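Local coordinates for protein putative acetyl/propionyl-CoA carboxylase, alpha subunit (Methylibium petroleiphilum, PDB 2O1Q) that is a zinc-bound cupin of experimentally undefined function, probably a metal-dependent dioxygenase acting on acetylacetone or a related small diketone, at residues A25-I31 with S55-A59; W45-C51 with S111-F117; A59-P65 with L118-V124. All coordinates share one frame; numbering follows the deposited sequence.

Contact 1 of 3, residues A25-I31 with S55-A59; sequences AFSTGGI and SSFAA
Ser-27 and Phe-57 form an antiparallel non-hydrogen-bonded pair, their CA atoms 4.1 Å apart, flanked on one side by the hydrogen-bonded pair of Thr-28 and Ser-56, which exchange two N-H...O bonds, and on the other by a bond from Ala-58 N to Phe-26 O, 2.9 Å.

The apolar weight lies on the side of Phe-57. Ile-31 reaches it through the end of its longer branch, CD1 sitting over the middle of the ring face at 3.7 Å from the centroid of Phe-57 and 12° off the ring normal, a CH-pi contact in which the two side chains meet at about a right angle. Ile-31 has CG1 beside its backbone N (chi1 -63°) and an extended chi2 of -173°; Ile-31 CG1 touches Ser-55 OG at 3.6 Å, and CD1 is carried on past it and out over the ring. On the other face of the sheet a water may bridge Thr-28 OG1 and Ser-56 OG in the conformer described, though Thr-28 is also modelled a second way. Ser-55 OG is hydrogen-bonded to Pro-52 O and Ser-27 OG to Pro-23 O, so both buried hydroxyls are satisfied. Gly-29 turns the chain away from the pairing: its positive phi already disfavours a side chain, which would be jammed against the preceding carbonyl O, and a CB at its position would also lie 2.7 Å from Ser-55 CA, a clash.

The short strand 27-28 thus lines one border of strand 55-62, whose backbone also bonds to Phe-107 and Thr-105; Phe-22 meets the Phe-57 ring edge-to-face, and Phe-26 stacks on Phe-123 and packs against strand 130-134.

Contact 2 of 3, residues W45-C51 with S111-F117; sequences WTAIFDC and SEFYMSF
Trp-45 and Phe-117 lay their rings face to face, the six-membered ring of the indole 4.1 Å from the phenyl centroid with planes at 18°. Phe-117 CB continues the overlap, lying over the five-membered ring of Trp-45, and the far face of Phe-117 is covered by CG of selenomethionine Met-115. With CG of Trp-45 wedged between its backbone N and carbonyl carbon (chi1 52°), the indole swings across toward the partner strand. With an alanine here, Phe-117 would probably lose the partner stacked on one face, and Gly-119 O the indole N-H it accepts.

Further along the same face, Phe-49 and Phe-113 are nearly parallel but slid apart, centroids 4.8 Å, so that Phe-49 CB meets Phe-113 CE1 and Phe-49 CD1 meets Phe-113 CZ, each at 3.5 Å. Cys-51 SG approaches the edge of the Phe-113 ring, 3.7 Å from CE1.

On the opposite face Thr-46 CG2 touches the hydroxyl end of Tyr-114, and Ile-48 CD1 rests on Glu-112 CD. The polar rim follows: Thr-46 OG1 bonds to Glu-67 of a second subunit, whose Phe-69 and Tyr-93 pack on Tyr-114. Asp-50 forms a salt bridge with Arg-32, and Glu-112 bonds to Thr-71.

Eight backbone bonds, two at each of the hydrogen-bonded pairs from Trp-45 with Phe-117 to Cys-51 with Ser-111, hold the strands antiparallel at 165°. Antiparallel strands packed against a second sheet are as expected of the cupin beta-barrel; here the aromatic face of the pair looks inward, and selenomethionine Met-115 and Phe-117 touch the zinc ligand His-62.

Contact 3 of 3, residues A59-P65 with L118-V124; sequences AHVHVGP and LGPLTFV. With ZN (zinc ion), chain C.
Leu-121 spreads its two methyls over the two metal-binding histidines of the facing strand. CD2 lies over the His-62 ring, 3.5 Å from its centroid, displaced toward ND1 and CE1; CD1 lies over a face of the His-60 ring at the longer centroid distance of 4.2 Å. All three side chains run side by side in the same direction. For His-60, chi1 of 66° sets CG between the backbone N and the carbonyl carbon, and for His-62 chi1 of -66° puts CG beside the backbone N; from these different starts both rings bring NE2 to the zinc ion, at 2.0 Å from His-60 and 2.1 Å from His-62.

Farther along, Phe-123 turns a ring face to His-60 CB, 4.0 Å from the centroid, while the two rings are oblique to each other at 50°. Held at both nitrogens, by Ala-58 O at ND1 and zinc at NE2, the His-60 ring has its rotation fixed.

Two histidines one residue apart on strand 55-62 are, with His-102, the histidine ligands of the zinc ion in this cupin, and the metal has further donors. The backbones pair through Val-61 and Thr-122, which exchange two bonds, and Val-124 N bonds to Ala-59 O.

Beyond the strand, Val-63 CG2 presses on Pro-120 CD at 3.4 Å, tighter than usual for two carbons, with the side chains at about a right angle. Past it the chains separate, and a water accepts a bond from Gly-64 N and reaches the carbonyls of Leu-118 and Pro-120, before Leu-118 N returns to Pro-65 O, 2.9 Å. Leu-118 CD2 lies alongside the Pro-65 ring, and Val-63 and Pro-120 also pack against Pro-120 and Val-63 of a third subunit.

From the N terminus, 25-31 meets 55-59 first, so contact 1 closes a loop of 23 residues that includes strands 32-39 and 44-51. Strand 44-51 lies in that loop yet pairs with 111-117, so contact 2 crosses contact 1. Contact 3 opens at Ala-59, where contact 1 ends, and follows it in series along strand 55-62; it closes at 118-124, just after the second segment of contact 2, and the two cross. Contacts 1 and 3 belong to one sheet and contact 2 to the other. Between the sheets Phe-57 packs on Phe-49 and Phe-113; within their own sheet, contacts 1 and 3 also touch, Ala-58 O against the Phe-123 ring.

Contact 1 of 3, residues A25-I31 with S55-A59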
loop_
_atom_site.group_PDB
_atom_site.type_symbol
_atom_site.label_atom_id
_atom_site.label_comp_id
_atom_site.label_asym_id
_atom_site.label_seq_id
_atom_site.Cartn_x
_atom_site.Cartn_y
_atom_site.Cartn_z
ATOM N N ALA A 25 -17.713 17.054 15.402
ATOM C CA ALA A 25 -17.492 15.908 16.260
ATOM C C ALA A 25 -16.006 15.615 16.395
ATOM O O ALA A 25 -15.598 14.997 17.366
ATOM C CB ALA A 25 -18.230 14.665 15.739
ATOM N N PHE A 26 -15.203 16.056 15.420
ATOM C CA PHE A 26 -13.802 15.652 15.326
ATOM C C PHE A 26 -12.835 16.834 15.261
ATOM O O PHE A 26 -11.651 16.646 14.987
ATOM C CB PHE A 26 -13.598 14.744 14.086
ATOM C CG PHE A 26 -14.471 13.500 14.079
ATOM C CD1 PHE A 26 -14.469 12.643 15.136
ATOM C CD2 PHE A 26 -15.233 13.171 12.964
ATOM C CE1 PHE A 26 -15.267 11.495 15.140
ATOM C CE2 PHE A 26 -16.032 12.028 12.949
ATOM C CZ PHE A 26 -16.048 11.188 14.051
ATOM N N SER A 27 -13.311 18.039 15.557
ATOM C CA SER A 27 -12.469 19.219 15.509
ATOM C C SER A 27 -13.125 20.343 16.224
ATOM O O SER A 27 -14.312 20.275 16.530
ATOM C CB SER A 27 -12.270 19.651 14.071
ATOM O OG SER A 27 -13.499 20.108 13.488
ATOM N N THR A 28 -12.344 21.370 16.545
ATOM C CA THR A 28 -12.894 22.599 17.106
ATOM C C THR A 28 -12.225 23.772 16.407
ATOM O O THR A 28 -11.156 23.632 15.820
ATOM C CB THR A 28 -12.715 22.725 18.644
ATOM O OG1 THR A 28 -11.561 23.514 18.978
ATOM C CG2 THR A 28 -12.651 21.373 19.325
ATOM N N GLY A 29 -12.877 24.920 16.423
ATOM C CA GLY A 29 -12.250 26.152 16.058
ATOM C C GLY A 29 -12.457 26.562 14.665
ATOM O O GLY A 29 -11.833 27.518 14.222
ATOM N N GLY A 30 -13.313 25.851 13.935
ATOM C CA GLY A 30 -13.696 26.330 12.622
ATOM C C GLY A 30 -12.930 25.792 11.427
ATOM O O GLY A 30 -12.828 26.460 10.365
ATOM N N ILE A 31 -12.429 24.576 11.538
ATOM C CA ILE A 31 -11.675 23.946 10.482
ATOM C C ILE A 31 -12.626 23.653 9.301
ATOM O O ILE A 31 -13.787 23.232 9.506
ATOM C CB ILE A 31 -11.004 22.635 10.986
ATOM C CG1 ILE A 31 -9.965 22.937 12.111
ATOM C CG2 ILE A 31 -10.415 21.846 9.807
ATOM C CD1 ILE A 31 -9.085 21.750 12.603
ATOM N N SER A 55 -7.527 26.560 16.244
ATOM C CA SER A 55 -8.217 25.320 15.932
ATOM C C SER A 55 -7.427 24.020 16.216
ATOM O O SER A 55 -6.222 24.031 16.437
ATOM C CB SER A 55 -8.761 25.322 14.492
ATOM O OG SER A 55 -7.719 25.304 13.560
ATOM N N SER A 56 -8.173 22.932 16.280
ATOM C CA SER A 56 -7.591 21.669 16.598
ATOM C C SER A 56 -8.416 20.503 16.132
ATOM O O SER A 56 -9.612 20.645 15.957
ATOM C CB SER A 56 -7.294 21.498 18.105
ATOM O OG SER A 56 -8.512 21.567 18.884
ATOM N N PHE A 57 -7.792 19.325 16.015
ATOM C CA PHE A 57 -8.498 18.081 15.796
ATOM C C PHE A 57 -8.619 17.230 17.026
ATOM O O PHE A 57 -7.750 17.287 17.886
ATOM C CB PHE A 57 -7.747 17.285 14.789
ATOM C CG PHE A 57 -7.841 17.811 13.409
ATOM C CD1 PHE A 57 -8.936 17.557 12.611
ATOM C CD2 PHE A 57 -6.790 18.523 12.876
ATOM C CE1 PHE A 57 -8.974 18.006 11.257
ATOM C CE2 PHE A 57 -6.808 18.975 11.613
ATOM C CZ PHE A 57 -7.915 18.739 10.767
ATOM N N ALA A 58 -9.687 16.448 17.116
ATOM C CA ALA A 58 -9.890 15.585 18.254
ATOM C C ALA A 58 -8.830 14.500 18.278
ATOM O O ALA A 58 -8.244 14.110 17.235
ATOM C CB ALA A 58 -11.273 14.967 18.216
ATOM N N ALA A 59 -8.634 13.929 19.478
ATOM C CA ALA A 59 -7.603 12.881 19.663
ATOM C C ALA A 59 -7.823 11.701 18.758
ATOM O O ALA A 59 -8.953 11.233 18.624
ATOM C CB ALA A 59 -7.583 12.402 21.117
HETATM O O HOH W 1 -8.782 24.164 19.599
#

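Contact 2 of 3, residues W45-C51 with S111-F117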
loop_
_atom_site.group_PDB
_atom_site.type_symbol
_atom_site.label_atom_id
_atom_site.label_comp_id
_atom_site.label_asym_id
_atom_site.label_seq_id
_atom_site.Cartn_x
_atom_site.Cartn_y
_atom_site.Cartn_z
ATOM N N TRP A 45 -6.921 8.106 1.163
ATOM C CA TRP A 45 -7.733 9.272 0.897
ATOM C C TRP A 45 -6.848 10.511 1.136
ATOM O O TRP A 45 -5.810 10.423 1.821
ATOM C CB TRP A 45 -9.013 9.265 1.738
ATOM C CG TRP A 45 -8.802 9.059 3.228
ATOM C CD1 TRP A 45 -8.451 7.888 3.859
ATOM C CD2 TRP A 45 -9.023 10.022 4.247
ATOM N NE1 TRP A 45 -8.432 8.089 5.221
ATOM C CE2 TRP A 45 -8.781 9.398 5.479
ATOM C CE3 TRP A 45 -9.412 11.393 4.231
ATOM C CZ2 TRP A 45 -8.904 10.069 6.694
ATOM C CZ3 TRP A 45 -9.553 12.062 5.448
ATOM C CH2 TRP A 45 -9.268 11.395 6.672
ATOM N N THR A 46 -7.189 11.643 0.527
ATOM C CA THR A 46 -6.359 12.818 0.473
ATOM C C THR A 46 -7.287 14.017 0.511
ATOM O O THR A 46 -8.378 14.013 -0.133
ATOM C CB THR A 46 -5.599 12.822 -0.844
ATOM O OG1 THR A 46 -4.821 11.633 -0.979
ATOM C CG2 THR A 46 -4.767 14.034 -1.001
ATOM N N ALA A 47 -6.896 14.995 1.308
ATOM C CA ALA A 47 -7.713 16.155 1.583
ATOM C C ALA A 47 -6.828 17.322 1.871
ATOM O O ALA A 47 -5.600 17.145 2.191
ATOM C CB ALA A 47 -8.678 15.851 2.774
ATOM N N ILE A 48 -7.407 18.534 1.762
ATOM C CA ILE A 48 -6.725 19.772 2.190
ATOM C C ILE A 48 -7.612 20.465 3.202
ATOM O O ILE A 48 -8.840 20.269 3.201
ATOM C CB ILE A 48 -6.339 20.684 0.993
ATOM C CG1 ILE A 48 -5.460 21.821 1.430
ATOM C CG2 ILE A 48 -7.606 21.052 0.232
ATOM C CD1 ILE A 48 -4.699 22.512 0.247
ATOM N N PHE A 49 -6.965 21.083 4.176
ATOM C CA PHE A 49 -7.605 21.704 5.324
ATOM C C PHE A 49 -7.193 23.150 5.488
ATOM O O PHE A 49 -6.026 23.496 5.292
ATOM C CB PHE A 49 -7.229 20.954 6.595
ATOM C CG PHE A 49 -7.589 19.470 6.563
ATOM C CD1 PHE A 49 -6.764 18.564 5.949
ATOM C CD2 PHE A 49 -8.787 19.005 7.100
ATOM C CE1 PHE A 49 -7.074 17.240 5.916
ATOM C CE2 PHE A 49 -9.086 17.676 7.063
ATOM C CZ PHE A 49 -8.260 16.804 6.454
ATOM N N ASP A 50 -8.170 23.923 5.913
ATOM C CA ASP A 50 -8.042 25.360 6.185
ATOM C C ASP A 50 -8.384 25.500 7.654
ATOM O O ASP A 50 -9.517 25.265 8.055
ATOM C CB ASP A 50 -9.019 26.147 5.324
ATOM C CG ASP A 50 -8.914 27.629 5.553
ATOM O OD1 ASP A 50 -7.779 28.131 5.559
ATOM O OD2 ASP A 50 -9.945 28.271 5.726
ATOM N N CYS A 51 -7.415 25.910 8.457
ATOM C CA CYS A 51 -7.527 25.796 9.882
ATOM C C CYS A 51 -7.271 27.122 10.528
ATOM O O CYS A 51 -6.149 27.612 10.504
ATOM C CB CYS A 51 -6.516 24.801 10.393
ATOM S SG CYS A 51 -6.493 23.163 9.672
ATOM N N SER A 111 -3.747 28.247 9.233
ATOM C CA SER A 111 -2.933 27.303 8.477
ATOM C C SER A 111 -3.669 26.627 7.343
ATOM O O SER A 111 -4.895 26.562 7.309
ATOM C CB SER A 111 -2.387 26.251 9.430
ATOM O OG SER A 111 -1.611 26.823 10.474
ATOM N N GLU A 112 -2.916 26.077 6.415
ATOM C CA GLU A 112 -3.464 25.265 5.354
ATOM C C GLU A 112 -2.516 24.124 5.210
ATOM O O GLU A 112 -1.291 24.336 5.198
ATOM C CB GLU A 112 -3.477 25.999 4.030
ATOM C CG GLU A 112 -4.104 25.200 2.886
ATOM C CD GLU A 112 -4.031 25.940 1.574
ATOM O OE1 GLU A 112 -2.926 25.990 0.960
ATOM O OE2 GLU A 112 -5.092 26.445 1.166
ATOM N N PHE A 113 -3.041 22.912 5.159
ATOM C CA PHE A 113 -2.244 21.697 4.930
ATOM C C PHE A 113 -2.996 20.685 4.137
ATOM O O PHE A 113 -4.237 20.543 4.256
ATOM C CB PHE A 113 -1.660 21.063 6.205
ATOM C CG PHE A 113 -2.651 20.330 7.037
ATOM C CD1 PHE A 113 -3.544 21.017 7.869
ATOM C CD2 PHE A 113 -2.744 18.938 6.959
ATOM C CE1 PHE A 113 -4.490 20.291 8.614
ATOM C CE2 PHE A 113 -3.653 18.250 7.716
ATOM C CZ PHE A 113 -4.503 18.952 8.566
ATOM N N TYR A 114 -2.213 20.025 3.299
ATOM C CA TYR A 114 -2.603 18.935 2.421
ATOM C C TYR A 114 -2.090 17.666 3.067
ATOM O O TYR A 114 -0.947 17.631 3.544
ATOM C CB TYR A 114 -1.940 19.199 1.043
ATOM C CG TYR A 114 -2.020 18.070 0.037
ATOM C CD1 TYR A 114 -1.103 17.068 0.038
ATOM C CD2 TYR A 114 -2.966 18.049 -0.972
ATOM C CE1 TYR A 114 -1.105 16.102 -0.920
ATOM C CE2 TYR A 114 -2.972 17.072 -1.939
ATOM C CZ TYR A 114 -2.070 16.086 -1.901
ATOM O OH TYR A 114 -1.997 15.104 -2.850
HETATM N N MSE A 115 -2.937 16.640 3.155
HETATM C CA MSE A 115 -2.561 15.384 3.728
HETATM C C MSE A 115 -3.161 14.216 3.027
HETATM O O MSE A 115 -4.335 14.223 2.625
HETATM C CB MSE A 115 -2.901 15.345 5.222
HETATM C CG MSE A 115 -2.324 14.186 5.934
HETATM SE SE MSE A 115 -2.210 14.552 7.870
HETATM C CE MSE A 115 -1.328 12.816 8.206
ATOM N N SER A 116 -2.345 13.180 2.917
ATOM C CA SER A 116 -2.753 11.910 2.402
ATOM C C SER A 116 -2.680 10.938 3.580
ATOM O O SER A 116 -1.834 11.060 4.468
ATOM C CB SER A 116 -1.859 11.509 1.240
ATOM O OG SER A 116 -2.511 10.580 0.395
ATOM N N PHE A 117 -3.633 10.017 3.583
ATOM C CA PHE A 117 -3.819 9.008 4.627
ATOM C C PHE A 117 -3.957 7.635 4.040
ATOM O O PHE A 117 -4.768 7.433 3.143
ATOM C CB PHE A 117 -5.102 9.270 5.399
ATOM C CG PHE A 117 -5.252 10.695 5.928
ATOM C CD1 PHE A 117 -5.873 11.668 5.148
ATOM C CD2 PHE A 117 -4.858 11.018 7.214
ATOM C CE1 PHE A 117 -6.013 12.967 5.612
ATOM C CE2 PHE A 117 -4.971 12.359 7.708
ATOM C CZ PHE A 117 -5.612 13.299 6.936
#

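Contact 3 of 3, residues A59-P65 with L118-V124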
loop_
_atom_site.group_PDB
_atom_site.type_symbol
_atom_site.label_atom_id
_atom_site.label_comp_id
_atom_site.label_asym_id
_atom_site.label_seq_id
_atom_site.Cartn_x
_atom_site.Cartn_y
_atom_site.Cartn_z
ATOM N N ALA A 59 -8.634 13.929 19.478
ATOM C CA ALA A 59 -7.603 12.881 19.663
ATOM C C ALA A 59 -7.823 11.701 18.758
ATOM O O ALA A 59 -8.953 11.233 18.624
ATOM C CB ALA A 59 -7.583 12.402 21.117
ATOM N N HIS A 60 -6.763 11.231 18.138
ATOM C CA HIS A 60 -6.865 10.178 17.171
ATOM C C HIS A 60 -5.551 9.472 16.967
ATOM O O HIS A 60 -4.465 9.973 17.357
ATOM C CB HIS A 60 -7.426 10.693 15.839
ATOM C CG HIS A 60 -6.532 11.646 15.138
ATOM N ND1 HIS A 60 -6.583 13.002 15.343
ATOM C CD2 HIS A 60 -5.573 11.435 14.207
ATOM C CE1 HIS A 60 -5.680 13.579 14.564
ATOM N NE2 HIS A 60 -5.044 12.651 13.886
ATOM N N VAL A 61 -5.653 8.289 16.376
ATOM C CA VAL A 61 -4.516 7.413 16.020
ATOM C C VAL A 61 -4.576 7.085 14.529
ATOM O O VAL A 61 -5.652 6.797 13.993
ATOM C CB VAL A 61 -4.497 6.168 16.862
ATOM C CG1 VAL A 61 -3.212 5.351 16.593
ATOM C CG2 VAL A 61 -4.565 6.551 18.342
ATOM N N HIS A 62 -3.435 7.227 13.884
ATOM C CA HIS A 62 -3.278 6.809 12.492
ATOM C C HIS A 62 -3.009 5.315 12.423
ATOM O O HIS A 62 -2.031 4.829 12.963
ATOM C CB HIS A 62 -2.142 7.551 11.814
ATOM C CG HIS A 62 -2.412 9.010 11.665
ATOM N ND1 HIS A 62 -2.676 9.571 10.445
ATOM C CD2 HIS A 62 -2.582 10.002 12.585
ATOM C CE1 HIS A 62 -2.900 10.870 10.604
ATOM N NE2 HIS A 62 -2.940 11.130 11.894
ATOM N N VAL A 63 -3.864 4.594 11.719
ATOM C CA VAL A 63 -3.695 3.128 11.575
ATOM C C VAL A 63 -2.716 2.820 10.443
ATOM O O VAL A 63 -2.222 1.722 10.376
ATOM C CB VAL A 63 -5.022 2.327 11.407
ATOM C CG1 VAL A 63 -6.039 2.713 12.482
ATOM C CG2 VAL A 63 -5.553 2.403 10.006
ATOM N N GLY A 64 -2.472 3.780 9.537
ATOM C CA GLY A 64 -1.483 3.652 8.502
ATOM C C GLY A 64 -0.755 4.956 8.381
ATOM O O GLY A 64 -1.094 5.979 9.009
ATOM N N PRO A 65 0.248 4.937 7.534
ATOM C CA PRO A 65 1.003 6.127 7.324
ATOM C C PRO A 65 0.215 7.269 6.682
ATOM O O PRO A 65 -0.605 7.068 5.788
ATOM C CB PRO A 65 2.171 5.604 6.459
ATOM C CG PRO A 65 1.642 4.556 5.707
ATOM C CD PRO A 65 0.703 3.835 6.671
ATOM N N LEU A 118 -3.204 6.681 4.562
ATOM C CA LEU A 118 -3.406 5.293 4.206
ATOM C C LEU A 118 -4.188 4.721 5.357
ATOM O O LEU A 118 -3.721 4.607 6.502
ATOM C CB LEU A 118 -2.100 4.525 3.969
ATOM C CG LEU A 118 -2.232 3.014 3.697
ATOM C CD1 LEU A 118 -3.211 2.717 2.590
ATOM C CD2 LEU A 118 -0.899 2.436 3.399
ATOM N N GLY A 119 -5.435 4.460 5.082
ATOM C CA GLY A 119 -6.342 3.869 6.020
ATOM C C GLY A 119 -6.978 4.904 6.941
ATOM O O GLY A 119 -6.858 6.130 6.761
ATOM N N PRO A 120 -7.801 4.420 7.877
ATOM C CA PRO A 120 -8.555 5.378 8.715
ATOM C C PRO A 120 -7.843 5.984 9.879
ATOM O O PRO A 120 -6.695 5.659 10.165
ATOM C CB PRO A 120 -9.709 4.524 9.253
ATOM C CG PRO A 120 -9.201 3.085 9.248
ATOM C CD PRO A 120 -8.256 3.022 8.050
ATOM N N LEU A 121 -8.498 6.972 10.468
ATOM C CA LEU A 121 -8.110 7.502 11.764
ATOM C C LEU A 121 -9.038 6.881 12.803
ATOM O O LEU A 121 -10.292 6.863 12.613
ATOM C CB LEU A 121 -8.213 9.030 11.809
ATOM C CG LEU A 121 -7.458 9.788 10.724
ATOM C CD1 LEU A 121 -7.565 11.310 10.901
ATOM C CD2 LEU A 121 -6.020 9.305 10.649
ATOM N N THR A 122 -8.448 6.429 13.908
ATOM C CA THR A 122 -9.206 5.991 15.077
ATOM C C THR A 122 -9.285 7.175 16.053
ATOM O O THR A 122 -8.297 7.539 16.675
ATOM C CB THR A 122 -8.603 4.774 15.741
ATOM O OG1 THR A 122 -8.482 3.740 14.756
ATOM C CG2 THR A 122 -9.470 4.317 16.912
ATOM N N PHE A 123 -10.475 7.750 16.178
ATOM C CA PHE A 123 -10.679 8.767 17.179
ATOM C C PHE A 123 -10.905 8.077 18.507
ATOM O O PHE A 123 -11.665 7.096 18.567
ATOM C CB PHE A 123 -11.824 9.736 16.816
ATOM C CG PHE A 123 -11.477 10.673 15.676
ATOM C CD1 PHE A 123 -11.690 10.254 14.355
ATOM C CD2 PHE A 123 -10.931 11.893 15.895
ATOM C CE1 PHE A 123 -11.317 11.061 13.273
ATOM C CE2 PHE A 123 -10.561 12.728 14.823
ATOM C CZ PHE A 123 -10.765 12.290 13.500
ATOM N N VAL A 124 -10.198 8.572 19.535
ATOM C CA VAL A 124 -10.100 7.901 20.831
ATOM C C VAL A 124 -10.527 8.782 21.985
ATOM O O VAL A 124 -10.536 9.998 21.905
ATOM C CB VAL A 124 -8.678 7.349 21.082
ATOM C CG1 VAL A 124 -8.355 6.259 20.039
ATOM C CG2 VAL A 124 -7.615 8.453 21.121
HETATM ZN ZN ZN C . -3.377 12.927 12.855
HETATM O O HOH W 2 -11.314 11.733 19.964
HETATM O O HOH W 3 -4.374 5.902 8.703
#